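Local coordinates for putative uncharacterized protein smu.1108c (Streptococcus mutans, PDB 3L7Y) that binds magnesium and is probably a phosphatase of the haloacid dehalogenase (HAD) superfamily, though its physiological substrate is not known, at residues V37-T42 with R73-S78; A41-G46 with F250-N255; R83-H88 with L96-E101; D245-F250 with L260-Y265. All coordinates share one frame; numbering follows the deposited sequence.

Contact 1: V37-T42 with R73-S78; sequences VKVIAT and RFVVAS
Phe-74 lies beside two side chains of the neighbouring strand, its CZ 3.7 Å from Thr-42 CG2 and its CD1 4.1 Å from Ile-40 CG2. Phe-74 shares a face of the sheet with Ile-40 and Thr-42, and with CG anti to the backbone N (chi1 -171°) its ring leans toward strand 39-42. There the methyl of Thr-42 meets the far end of the ring, while Ile-40 CG2 touches the near half, equally distant from CD1 and CE1. Strands 39-42 and 73-77 run parallel, their axes 19° apart, and are adjacent in the Rossmann-like sheet that forms the core domain of HAD hydrolases; the connection between them contains helices but no strand. Five backbone hydrogen bonds hold the register, from Arg-73 N to Lys-38 O at one end to Ala-77 N to Thr-42 O at the other. On the other face, beyond Arg-73, whose end leads away, the touching groups are small: Ala-41 CB rests 4.0 Å from Val-75 CB, and the CG2 methyls of Val-39 and Val-75 meet at 4.1 Å. Leu-233 and Leu-236 of helix 229-239 cover this valine and alanine layer, whereas Phe-48 of helix 44-48 lies against Phe-74.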
loop_
_atom_site.group_PDB
_atom_site.type_symbol
_atom_site.label_atom_id
_atom_site.label_comp_id
_atom_site.label_asym_id
_atom_site.label_seq_id
_atom_site.Cartn_x
_atom_site.Cartn_y
_atom_site.Cartn_z
ATOM N N VAL A 37 22.389 -3.099 5.592
ATOM C CA VAL A 37 20.941 -3.263 5.460
ATOM C C VAL A 37 20.444 -4.520 6.176
ATOM O O VAL A 37 20.970 -5.611 5.942
ATOM C CB VAL A 37 20.530 -3.316 3.966
ATOM C CG1 VAL A 37 19.039 -3.588 3.822
ATOM C CG2 VAL A 37 20.897 -2.012 3.270
ATOM N N LYS A 38 19.434 -4.361 7.038
ATOM C CA LYS A 38 18.836 -5.480 7.775
ATOM C C LYS A 38 17.364 -5.729 7.424
ATOM O O LYS A 38 16.835 -6.821 7.633
ATOM C CB LYS A 38 19.022 -5.282 9.279
ATOM C CG LYS A 38 20.503 -5.282 9.667
ATOM C CD LYS A 38 20.748 -5.100 11.153
ATOM C CE LYS A 38 22.246 -4.890 11.416
ATOM N NZ LYS A 38 22.591 -4.989 12.861
ATOM N N VAL A 39 16.697 -4.714 6.899
ATOM C CA VAL A 39 15.354 -4.904 6.369
ATOM C C VAL A 39 15.227 -4.202 5.031
ATOM O O VAL A 39 15.763 -3.104 4.837
ATOM C CB VAL A 39 14.224 -4.553 7.397
ATOM C CG1 VAL A 39 14.777 -3.846 8.621
ATOM C CG2 VAL A 39 13.065 -3.801 6.739
ATOM N N ILE A 40 14.591 -4.890 4.088
ATOM C CA ILE A 40 14.357 -4.367 2.754
ATOM C C ILE A 40 12.847 -4.332 2.554
ATOM O O ILE A 40 12.174 -5.353 2.688
ATOM C CB ILE A 40 14.971 -5.275 1.684
ATOM C CG1 ILE A 40 16.493 -5.390 1.863
ATOM C CG2 ILE A 40 14.622 -4.772 0.270
ATOM C CD1 ILE A 40 17.146 -6.295 0.844
ATOM N N ALA A 41 12.317 -3.159 2.236
ATOM C CA ALA A 41 10.876 -2.979 2.111
ATOM C C ALA A 41 10.565 -2.451 0.739
ATOM O O ALA A 41 11.189 -1.508 0.282
ATOM C CB ALA A 41 10.370 -1.996 3.181
ATOM N N THR A 42 9.602 -3.050 0.064
ATOM C CA THR A 42 9.262 -2.546 -1.253
ATOM C C THR A 42 7.778 -2.361 -1.498
ATOM O O THR A 42 6.944 -3.208 -1.146
ATOM C CB THR A 42 9.801 -3.450 -2.356
ATOM O OG1 THR A 42 9.593 -2.820 -3.624
ATOM C CG2 THR A 42 9.075 -4.786 -2.339
ATOM N N ARG A 73 15.706 -9.146 6.456
ATOM C CA ARG A 73 14.253 -9.269 6.377
ATOM C C ARG A 73 13.672 -8.629 5.117
ATOM O O ARG A 73 14.138 -7.583 4.675
ATOM C CB ARG A 73 13.606 -8.648 7.615
ATOM C CG ARG A 73 13.156 -9.652 8.662
ATOM C CD ARG A 73 14.178 -9.861 9.757
ATOM N NE ARG A 73 13.525 -10.154 11.036
ATOM C CZ ARG A 73 14.175 -10.397 12.170
ATOM N NH1 ARG A 73 15.502 -10.390 12.192
ATOM N NH2 ARG A 73 13.497 -10.648 13.283
ATOM N N PHE A 74 12.663 -9.268 4.529
ATOM C CA PHE A 74 12.046 -8.730 3.322
ATOM C C PHE A 74 10.580 -8.405 3.560
ATOM O O PHE A 74 9.801 -9.265 3.979
ATOM C CB PHE A 74 12.206 -9.675 2.119
ATOM C CG PHE A 74 11.768 -9.063 0.810
ATOM C CD1 PHE A 74 12.657 -8.333 0.030
ATOM C CD2 PHE A 74 10.452 -9.200 0.369
ATOM C CE1 PHE A 74 12.240 -7.761 -1.167
ATOM C CE2 PHE A 74 10.031 -8.632 -0.832
ATOM C CZ PHE A 74 10.924 -7.907 -1.596
ATOM N N VAL A 75 10.222 -7.156 3.288
ATOM C CA VAL A 75 8.895 -6.634 3.599
ATOM C C VAL A 75 8.187 -6.135 2.343
ATOM O O VAL A 75 8.706 -5.295 1.615
ATOM C CB VAL A 75 8.994 -5.476 4.625
ATOM C CG1 VAL A 75 7.627 -4.882 4.917
ATOM C CG2 VAL A 75 9.684 -5.945 5.912
ATOM N N VAL A 76 7.001 -6.672 2.087
ATOM C CA VAL A 76 6.142 -6.176 1.032
ATOM C C VAL A 76 5.230 -5.090 1.629
ATOM O O VAL A 76 4.485 -5.364 2.559
ATOM C CB VAL A 76 5.310 -7.341 0.452
ATOM C CG1 VAL A 76 4.299 -6.850 -0.558
ATOM C CG2 VAL A 76 6.234 -8.386 -0.164
ATOM N N ALA A 77 5.321 -3.856 1.125
ATOM C CA ALA A 77 4.582 -2.726 1.706
ATOM C C ALA A 77 3.679 -2.052 0.675
ATOM O O ALA A 77 4.155 -1.318 -0.188
ATOM C CB ALA A 77 5.549 -1.709 2.324
ATOM N N SER A 78 2.373 -2.291 0.774
ATOM C CA SER A 78 1.463 -1.900 -0.296
ATOM C C SER A 78 0.120 -1.380 0.241
ATOM O O SER A 78 -0.286 -1.705 1.357
ATOM C CB SER A 78 1.250 -3.097 -1.240
ATOM O OG SER A 78 0.283 -2.832 -2.251
#

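Contact 2: A41-G46 with F250-N255. With MG (magnesium ion), chain B.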
loop_
_atom_site.group_PDB
_atom_site.type_symbol
_atom_site.label_atom_id
_atom_site.label_comp_id
_atom_site.label_asym_id
_atom_site.label_seq_id
_atom_site.Cartn_x
_atom_site.Cartn_y
_atom_site.Cartn_z
ATOM N N ALA A 41 12.317 -3.159 2.236
ATOM C CA ALA A 41 10.876 -2.979 2.111
ATOM C C ALA A 41 10.565 -2.451 0.739
ATOM O O ALA A 41 11.189 -1.508 0.282
ATOM C CB ALA A 41 10.370 -1.996 3.181
ATOM N N THR A 42 9.602 -3.050 0.064
ATOM C CA THR A 42 9.262 -2.546 -1.253
ATOM C C THR A 42 7.778 -2.361 -1.498
ATOM O O THR A 42 6.944 -3.208 -1.146
ATOM C CB THR A 42 9.801 -3.450 -2.356
ATOM O OG1 THR A 42 9.593 -2.820 -3.624
ATOM C CG2 THR A 42 9.075 -4.786 -2.339
ATOM N N ASP A 43 7.456 -1.249 -2.140
ATOM C CA ASP A 43 6.141 -1.087 -2.725
ATOM C C ASP A 43 5.958 -2.147 -3.823
ATOM O O ASP A 43 6.948 -2.708 -4.311
ATOM C CB ASP A 43 6.023 0.308 -3.306
ATOM C CG ASP A 43 4.698 0.545 -3.951
ATOM O OD1 ASP A 43 3.696 -0.024 -3.461
ATOM O OD2 ASP A 43 4.666 1.278 -4.954
ATOM N N MET A 44 4.708 -2.424 -4.210
ATOM C CA MET A 44 4.421 -3.442 -5.228
ATOM C C MET A 44 4.116 -2.876 -6.620
ATOM O O MET A 44 4.982 -2.861 -7.502
ATOM C CB MET A 44 3.284 -4.359 -4.760
ATOM C CG MET A 44 3.711 -5.320 -3.674
ATOM S SD MET A 44 4.902 -6.510 -4.306
ATOM C CE MET A 44 3.823 -7.539 -5.307
ATOM N N ASP A 45 2.879 -2.417 -6.808
ATOM C CA ASP A 45 2.457 -1.803 -8.063
ATOM C C ASP A 45 3.343 -0.610 -8.422
ATOM O O ASP A 45 3.449 0.317 -7.638
ATOM C CB ASP A 45 1.004 -1.326 -7.953
ATOM C CG ASP A 45 0.032 -2.469 -7.647
ATOM O OD1 ASP A 45 0.104 -3.524 -8.312
ATOM O OD2 ASP A 45 -0.796 -2.315 -6.730
ATOM N N GLY A 46 3.964 -0.639 -9.600
ATOM C CA GLY A 46 4.772 0.476 -10.082
ATOM C C GLY A 46 6.206 0.459 -9.584
ATOM O O GLY A 46 7.003 1.320 -9.945
ATOM N N PHE A 250 11.908 0.874 -1.285
ATOM C CA PHE A 250 11.609 1.271 -2.663
ATOM C C PHE A 250 10.163 1.739 -2.816
ATOM O O PHE A 250 9.275 1.127 -2.267
ATOM C CB PHE A 250 11.807 0.079 -3.609
ATOM C CG PHE A 250 13.197 -0.501 -3.579
ATOM C CD1 PHE A 250 13.536 -1.450 -2.631
ATOM C CD2 PHE A 250 14.148 -0.095 -4.505
ATOM C CE1 PHE A 250 14.800 -1.996 -2.588
ATOM C CE2 PHE A 250 15.431 -0.635 -4.484
ATOM C CZ PHE A 250 15.762 -1.582 -3.520
ATOM N N GLY A 251 9.925 2.796 -3.589
ATOM C CA GLY A 251 8.571 3.271 -3.821
ATOM C C GLY A 251 8.477 4.065 -5.112
ATOM O O GLY A 251 9.507 4.435 -5.700
ATOM N N ASP A 252 7.248 4.311 -5.563
ATOM C CA ASP A 252 7.015 5.124 -6.747
ATOM C C ASP A 252 5.819 6.050 -6.565
ATOM O O ASP A 252 5.452 6.756 -7.498
ATOM C CB ASP A 252 6.798 4.264 -7.998
ATOM C CG ASP A 252 5.369 3.737 -8.109
ATOM O OD1 ASP A 252 4.846 3.628 -9.238
ATOM O OD2 ASP A 252 4.769 3.428 -7.064
ATOM N N GLY A 253 5.226 6.067 -5.370
ATOM C CA GLY A 253 3.966 6.775 -5.175
ATOM C C GLY A 253 3.831 7.665 -3.947
ATOM O O GLY A 253 4.610 7.567 -3.007
ATOM N N GLY A 254 2.811 8.525 -3.944
ATOM C CA GLY A 254 2.589 9.426 -2.827
ATOM C C GLY A 254 2.501 8.683 -1.503
ATOM O O GLY A 254 3.076 9.115 -0.494
ATOM N N ASN A 255 1.804 7.549 -1.508
ATOM C CA ASN A 255 1.663 6.735 -0.308
ATOM C C ASN A 255 2.972 6.027 0.109
ATOM O O ASN A 255 2.997 5.299 1.111
ATOM C CB ASN A 255 0.528 5.706 -0.472
ATOM C CG ASN A 255 0.752 4.756 -1.645
ATOM O OD1 ASN A 255 1.512 5.054 -2.560
ATOM N ND2 ASN A 255 0.070 3.610 -1.623
HETATM MG MG MG B . 2.894 2.195 -6.362
HETATM O O HOH W 1 0.898 0.753 -2.924
HETATM O O HOH W 2 1.054 0.713 -5.350
HETATM O O HOH W 3 2.266 3.163 -8.554
HETATM O O HOH W 4 2.775 3.371 -4.204
HETATM O O HOH W 5 0.883 3.665 -6.411
#
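Strands 39-42 and 247-251 pair in parallel at Thr-42 and Phe-250, with Phe-250 N bonded to Ala-41 O at 2.9 Å and Asp-43 N to Phe-250 O at 3.0 Å by a nearly straight bond (172° at the hydrogen). Just beyond this pairing both segments leave the sheet, and their aspartates form the magnesium site of the HAD core: the DxD motif Asp-43 and Asp-45 at the end of the first strand, and Asp-252 after strand 247-251. Asp-43 holds the magnesium ion through OD2 at 2.4 Å, Asp-252 does so through its own OD2, and Asp-45 contributes its backbone O at 2.3 Å rather than its carboxylate, which turns to Asn-80. Four waters complete seven oxygen ligands. The two carboxylates cross with their planes 33° apart, and their OD2 atoms lie 3.0 Å apart, both bound to the ion, whose charge probably offsets their repulsion. CG of Asp-43 is anti to the backbone N (chi1 179°), which extends the carboxylate forward from the strand end. Its OD2 also accepts from Thr-47, and its OD1 makes a salt bridge with Lys-229, so that both oxygens are engaged. Water 4 links the ion to Asn-255 OD1, a second-shell contact. Water 1 donates to Asp-43 OD1 and accepts from Asn-255 ND2. At the strand end, Thr-42 OG1 donates to Asp-43 O at 2.7 Å, in the carbonyl plane and on a lone pair.

Contact 3: R83-H88 with L96-E101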
loop_
_atom_site.group_PDB
_atom_site.type_symbol
_atom_site.label_atom_id
_atom_site.label_comp_id
_atom_site.label_asym_id
_atom_site.label_seq_id
_atom_site.Cartn_x
_atom_site.Cartn_y
_atom_site.Cartn_z
ATOM N N ARG A 83 -4.505 -10.279 1.446
ATOM C CA ARG A 83 -4.950 -11.427 0.705
ATOM C C ARG A 83 -4.539 -11.318 -0.743
ATOM O O ARG A 83 -4.270 -12.295 -1.358
ATOM C CB ARG A 83 -6.468 -11.646 0.792
ATOM C CG ARG A 83 -6.933 -12.248 2.084
ATOM C CD ARG A 83 -8.510 -12.367 2.157
ATOM N NE ARG A 83 -8.882 -12.421 3.542
ATOM C CZ ARG A 83 -8.522 -13.419 4.308
ATOM N NH1 ARG A 83 -7.833 -14.392 3.788
ATOM N NH2 ARG A 83 -8.840 -13.461 5.579
ATOM N N GLN A 84 -4.482 -10.117 -1.269
ATOM C CA GLN A 84 -4.106 -9.925 -2.661
ATOM C C GLN A 84 -2.579 -9.943 -2.795
ATOM O O GLN A 84 -2.048 -10.380 -3.814
ATOM C CB GLN A 84 -4.714 -8.634 -3.226
ATOM C CG GLN A 84 -4.384 -8.367 -4.695
ATOM C CD GLN A 84 -3.075 -7.593 -4.894
ATOM O OE1 GLN A 84 -2.194 -7.588 -4.028
ATOM N NE2 GLN A 84 -2.950 -6.933 -6.040
ATOM N N LEU A 85 -1.870 -9.487 -1.763
ATOM C CA LEU A 85 -0.407 -9.450 -1.833
ATOM C C LEU A 85 0.238 -10.829 -1.772
ATOM O O LEU A 85 1.298 -11.051 -2.361
ATOM C CB LEU A 85 0.177 -8.573 -0.730
ATOM C CG LEU A 85 -0.155 -7.092 -0.849
ATOM C CD1 LEU A 85 0.102 -6.398 0.468
ATOM C CD2 LEU A 85 0.642 -6.467 -1.978
ATOM N N ARG A 86 -0.384 -11.761 -1.055
ATOM C CA ARG A 86 0.265 -13.048 -0.855
ATOM C C ARG A 86 0.255 -13.835 -2.159
ATOM O O ARG A 86 1.137 -14.661 -2.396
ATOM C CB ARG A 86 -0.418 -13.855 0.248
ATOM C CG ARG A 86 -1.817 -14.275 -0.121
ATOM C CD ARG A 86 -2.129 -15.667 0.372
ATOM N NE ARG A 86 -2.422 -15.720 1.797
ATOM C CZ ARG A 86 -3.629 -15.519 2.322
ATOM N NH1 ARG A 86 -4.661 -15.227 1.539
ATOM N NH2 ARG A 86 -3.802 -15.605 3.634
ATOM N N GLU A 87 -0.741 -13.575 -3.005
ATOM C CA GLU A 87 -0.892 -14.318 -4.259
ATOM C C GLU A 87 0.330 -14.126 -5.158
ATOM O O GLU A 87 0.616 -14.959 -6.020
ATOM C CB GLU A 87 -2.141 -13.864 -5.018
ATOM C CG GLU A 87 -3.466 -14.350 -4.452
ATOM C CD GLU A 87 -4.642 -13.899 -5.303
ATOM O OE1 GLU A 87 -5.614 -14.656 -5.428
ATOM O OE2 GLU A 87 -4.584 -12.787 -5.864
ATOM N N HIS A 88 1.043 -13.018 -4.967
ATOM C CA HIS A 88 2.223 -12.725 -5.781
ATOM C C HIS A 88 3.410 -13.607 -5.375
ATOM O O HIS A 88 4.380 -13.748 -6.116
ATOM C CB HIS A 88 2.620 -11.243 -5.657
ATOM C CG HIS A 88 1.657 -10.291 -6.297
ATOM N ND1 HIS A 88 1.593 -10.098 -7.660
ATOM C CD2 HIS A 88 0.742 -9.450 -5.757
ATOM C CE1 HIS A 88 0.673 -9.194 -7.934
ATOM N NE2 HIS A 88 0.139 -8.786 -6.796
ATOM N N LEU A 96 7.757 -14.215 4.332
ATOM C CA LEU A 96 7.918 -12.772 4.189
ATOM C C LEU A 96 7.061 -12.018 5.196
ATOM O O LEU A 96 6.225 -12.602 5.862
ATOM C CB LEU A 96 7.578 -12.322 2.763
ATOM C CG LEU A 96 8.071 -13.151 1.579
ATOM C CD1 LEU A 96 7.396 -12.657 0.320
ATOM C CD2 LEU A 96 9.608 -13.103 1.435
ATOM N N THR A 97 7.294 -10.717 5.313
ATOM C CA THR A 97 6.414 -9.863 6.090
ATOM C C THR A 97 5.650 -8.974 5.126
ATOM O O THR A 97 6.215 -8.471 4.152
ATOM C CB THR A 97 7.191 -8.987 7.075
ATOM O OG1 THR A 97 7.858 -9.818 8.026
ATOM C CG2 THR A 97 6.234 -8.015 7.805
ATOM N N PHE A 98 4.367 -8.783 5.402
ATOM C CA PHE A 98 3.494 -8.013 4.533
ATOM C C PHE A 98 2.904 -6.832 5.283
ATOM O O PHE A 98 2.372 -6.991 6.382
ATOM C CB PHE A 98 2.335 -8.894 4.059
ATOM C CG PHE A 98 2.720 -9.936 3.044
ATOM C CD1 PHE A 98 2.663 -9.655 1.697
ATOM C CD2 PHE A 98 3.099 -11.199 3.438
ATOM C CE1 PHE A 98 2.989 -10.611 0.755
ATOM C CE2 PHE A 98 3.429 -12.158 2.503
ATOM C CZ PHE A 98 3.372 -11.861 1.156
ATOM N N VAL A 99 3.002 -5.650 4.692
ATOM C CA VAL A 99 2.272 -4.486 5.188
ATOM C C VAL A 99 1.218 -4.167 4.134
ATOM O O VAL A 99 1.562 -3.741 3.018
ATOM C CB VAL A 99 3.211 -3.264 5.390
ATOM C CG1 VAL A 99 2.409 -2.016 5.813
ATOM C CG2 VAL A 99 4.282 -3.587 6.422
ATOM N N GLY A 100 -0.053 -4.414 4.461
ATOM C CA GLY A 100 -1.136 -4.109 3.543
ATOM C C GLY A 100 -1.981 -2.936 4.010
ATOM O O GLY A 100 -1.844 -2.494 5.143
ATOM N N GLU A 101 -2.869 -2.446 3.147
ATOM C CA GLU A 101 -3.782 -1.348 3.498
ATOM C C GLU A 101 -3.022 -0.053 3.821
ATOM O O GLU A 101 -3.550 0.850 4.480
ATOM C CB GLU A 101 -4.697 -1.741 4.662
ATOM C CG GLU A 101 -5.289 -3.155 4.583
ATOM C CD GLU A 101 -6.348 -3.333 3.507
ATOM O OE1 GLU A 101 -6.847 -2.331 2.969
ATOM O OE2 GLU A 101 -6.685 -4.498 3.202
#
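Leu-85 lays its CB against the ring of Phe-98, 3.6 Å from CD1, while the backbone that follows passes the outer part of the same ring. This is helix-on-sheet packing within a beta-alpha-beta unit of the HAD core, in which strand 73-77, helix 82-86 and strand 97-100 follow one another and the helix covers the second strand. Three successive ring atoms trace the overlap: CD1 takes the leucine CB, CE1 lies 3.6 Å from Leu-85 O, and CZ approaches Arg-86 CA to 3.9 Å. With CG anti to its carbonyl carbon (chi1 -73°), Phe-98 places its ring alongside the turn of chain formed by Leu-85 and Arg-86. Tyr-82 meets this ring edge-to-face, and Val-76 of the adjacent strand also packs on it. Leu-85 O itself accepts a backbone hydrogen bond from His-88 N, at 3.3 Å. Arg-86 contributes its backbone and the base of its side chain, the guanidinium group leading away from the strand. One branch of Leu-85, CD1, continues past the phenylalanine toward the end of the strand, where no side chain stands at Gly-100: Leu-85 CD1 ends 4.0 Å from Gly-100 CA and equally far from Val-99 O.

Contact 4: D245-F250 with L260-Y265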
loop_
_atom_site.group_PDB
_atom_site.type_symbol
_atom_site.label_atom_id
_atom_site.label_comp_id
_atom_site.label_asym_id
_atom_site.label_seq_id
_atom_site.Cartn_x
_atom_site.Cartn_y
_atom_site.Cartn_z
ATOM N N ASP A 245 18.515 3.370 9.986
ATOM C CA ASP A 245 19.815 3.316 9.324
ATOM C C ASP A 245 20.037 1.979 8.624
ATOM O O ASP A 245 20.885 1.873 7.731
ATOM C CB ASP A 245 20.953 3.601 10.306
ATOM C CG ASP A 245 21.019 5.062 10.718
ATOM O OD1 ASP A 245 20.449 5.927 10.012
ATOM O OD2 ASP A 245 21.644 5.342 11.760
ATOM N N HIS A 246 19.273 0.964 9.028
ATOM C CA HIS A 246 19.372 -0.369 8.438
ATOM C C HIS A 246 18.262 -0.618 7.425
ATOM O O HIS A 246 18.138 -1.717 6.871
ATOM C CB HIS A 246 19.265 -1.441 9.527
ATOM C CG HIS A 246 19.996 -1.099 10.786
ATOM N ND1 HIS A 246 19.349 -0.810 11.970
ATOM C CD2 HIS A 246 21.322 -0.996 11.047
ATOM C CE1 HIS A 246 20.244 -0.552 12.906
ATOM N NE2 HIS A 246 21.447 -0.659 12.372
ATOM N N LEU A 247 17.428 0.385 7.208
ATOM C CA LEU A 247 16.292 0.225 6.305
ATOM C C LEU A 247 16.628 0.607 4.860
ATOM O O LEU A 247 17.138 1.696 4.592
ATOM C CB LEU A 247 15.076 1.009 6.825
ATOM C CG LEU A 247 13.804 0.884 5.983
ATOM C CD1 LEU A 247 13.376 -0.582 5.858
ATOM C CD2 LEU A 247 12.675 1.701 6.583
ATOM N N MET A 248 16.380 -0.318 3.942
ATOM C CA MET A 248 16.372 -0.011 2.523
ATOM C C MET A 248 14.926 -0.143 2.048
ATOM O O MET A 248 14.257 -1.113 2.396
ATOM C CB MET A 248 17.281 -0.980 1.760
ATOM C CG MET A 248 17.150 -0.918 0.240
ATOM S SD MET A 248 18.075 -2.248 -0.584
ATOM C CE MET A 248 19.735 -1.585 -0.448
ATOM N N ALA A 249 14.450 0.824 1.266
ATOM C CA ALA A 249 13.047 0.873 0.862
ATOM C C ALA A 249 12.866 1.436 -0.543
ATOM O O ALA A 249 13.579 2.361 -0.937
ATOM C CB ALA A 249 12.249 1.698 1.858
ATOM N N PHE A 250 11.908 0.874 -1.285
ATOM C CA PHE A 250 11.609 1.271 -2.663
ATOM C C PHE A 250 10.163 1.739 -2.816
ATOM O O PHE A 250 9.275 1.127 -2.267
ATOM C CB PHE A 250 11.807 0.079 -3.609
ATOM C CG PHE A 250 13.197 -0.501 -3.579
ATOM C CD1 PHE A 250 13.536 -1.450 -2.631
ATOM C CD2 PHE A 250 14.148 -0.095 -4.505
ATOM C CE1 PHE A 250 14.800 -1.996 -2.588
ATOM C CE2 PHE A 250 15.431 -0.635 -4.484
ATOM C CZ PHE A 250 15.762 -1.582 -3.520
ATOM N N LEU A 260 9.798 6.310 2.412
ATOM C CA LEU A 260 11.025 6.752 1.778
ATOM C C LEU A 260 11.805 7.724 2.670
ATOM O O LEU A 260 13.022 7.578 2.851
ATOM C CB LEU A 260 10.706 7.399 0.428
ATOM C CG LEU A 260 10.935 6.629 -0.881
ATOM C CD1 LEU A 260 11.287 5.152 -0.671
ATOM C CD2 LEU A 260 9.757 6.822 -1.852
ATOM N N LYS A 261 11.111 8.710 3.231
ATOM C CA LYS A 261 11.772 9.650 4.130
ATOM C C LYS A 261 12.364 8.924 5.334
ATOM O O LYS A 261 13.407 9.315 5.857
ATOM C CB LYS A 261 10.803 10.740 4.575
ATOM C CG LYS A 261 10.463 11.724 3.459
ATOM C CD LYS A 261 9.417 12.751 3.889
ATOM N N LEU A 262 11.710 7.845 5.755
ATOM C CA LEU A 262 12.155 7.101 6.921
ATOM C C LEU A 262 13.443 6.340 6.672
ATOM O O LEU A 262 14.350 6.333 7.511
ATOM C CB LEU A 262 11.078 6.110 7.369
ATOM C CG LEU A 262 11.557 5.126 8.438
ATOM C CD1 LEU A 262 11.649 5.809 9.802
ATOM C CD2 LEU A 262 10.631 3.904 8.503
ATOM N N ALA A 263 13.511 5.672 5.524
ATOM C CA ALA A 263 14.612 4.757 5.235
ATOM C C ALA A 263 15.885 5.534 4.915
ATOM O O ALA A 263 15.863 6.454 4.102
ATOM C CB ALA A 263 14.250 3.852 4.065
ATOM N N LYS A 264 16.996 5.160 5.540
ATOM C CA LYS A 264 18.268 5.738 5.141
ATOM C C LYS A 264 18.568 5.350 3.692
ATOM O O LYS A 264 18.989 6.200 2.898
ATOM C CB LYS A 264 19.400 5.310 6.074
ATOM C CG LYS A 264 20.779 5.820 5.607
ATOM C CD LYS A 264 21.904 5.325 6.507
ATOM C CE LYS A 264 23.168 6.165 6.302
ATOM N NZ LYS A 264 24.197 5.894 7.342
ATOM N N TYR A 265 18.349 4.077 3.339
ATOM C CA TYR A 265 18.580 3.638 1.952
ATOM C C TYR A 265 17.290 3.628 1.119
ATOM O O TYR A 265 16.744 2.569 0.742
ATOM C CB TYR A 265 19.343 2.312 1.904
ATOM C CG TYR A 265 20.596 2.359 2.745
ATOM C CD1 TYR A 265 21.742 3.025 2.296
ATOM C CD2 TYR A 265 20.628 1.786 4.009
ATOM C CE1 TYR A 265 22.896 3.092 3.082
ATOM C CE2 TYR A 265 21.768 1.857 4.801
ATOM C CZ TYR A 265 22.896 2.504 4.333
ATOM O OH TYR A 265 24.017 2.560 5.125
#
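Leu-247 and Leu-262 cross at about a right angle, their CD2 methyls meeting at 3.6 Å where helix 257-262 ends. The contact belongs to a beta-alpha-beta unit of the Rossmann-like HAD core: strand 247-251 leads into that helix, and the chain returns through Ala-263, the first residue to leave the helical conformation, to strand 265-268 alongside. Leu-247 has CG anti to the backbone N (chi1 -178°), which directs its branch to the helix end, where CG also rests 3.6 Å from Ala-263 CB. That small methyl fits between Leu-247 and Ala-249, whose CB lies 3.7 Å from it. Further along, Leu-260 brings CD1 to Ala-249 O, and Leu-233 of helix 229-239 packs on both Leu-247 and Leu-262. Across the sheet from this apolar layer, Met-248 and Tyr-265 form a parallel bridge pair with their CB atoms 3.9 Å apart. Backbone bonds frame that pair, Tyr-265 N donating to Leu-247 O and Ala-249 N to Tyr-265 O at 2.9 Å. At the solvent-facing end Lys-264 is extended beyond CG and crosses Asp-245; their charged atoms, OD1 and NZ, are 4.6 Å apart, so any attraction acts without contact. One face of the Tyr-265 ring is covered by Lys-264 CG, centred above it. The same ring approaches the chain just before the strand obliquely, its CE2 3.1 Å from Asp-245 O.

In the fold
All four contacts belong to one mixed sheet, whose strands in these contacts run parallel, with strand 39-42 near the middle. Contact 1 joins that strand to 73-77, contact 2 pairs it with 247-251 on the other side. Outward from these lie contact 3, where Val-99 N is 2.6 Å from Val-76 O of contact 1, a probable hydrogen bond, and contact 4, which shares Phe-250 with contact 2; contacts 3 and 4 do not touch, their centres about 20 Å apart. Contact 2 holds the magnesium ion. The side chain of Thr-42, shared by contacts 1 and 2, is about 9 Å from it, as is that of Leu-260 of contact 4, and that of Leu-85 of contact 3 about 10 Å.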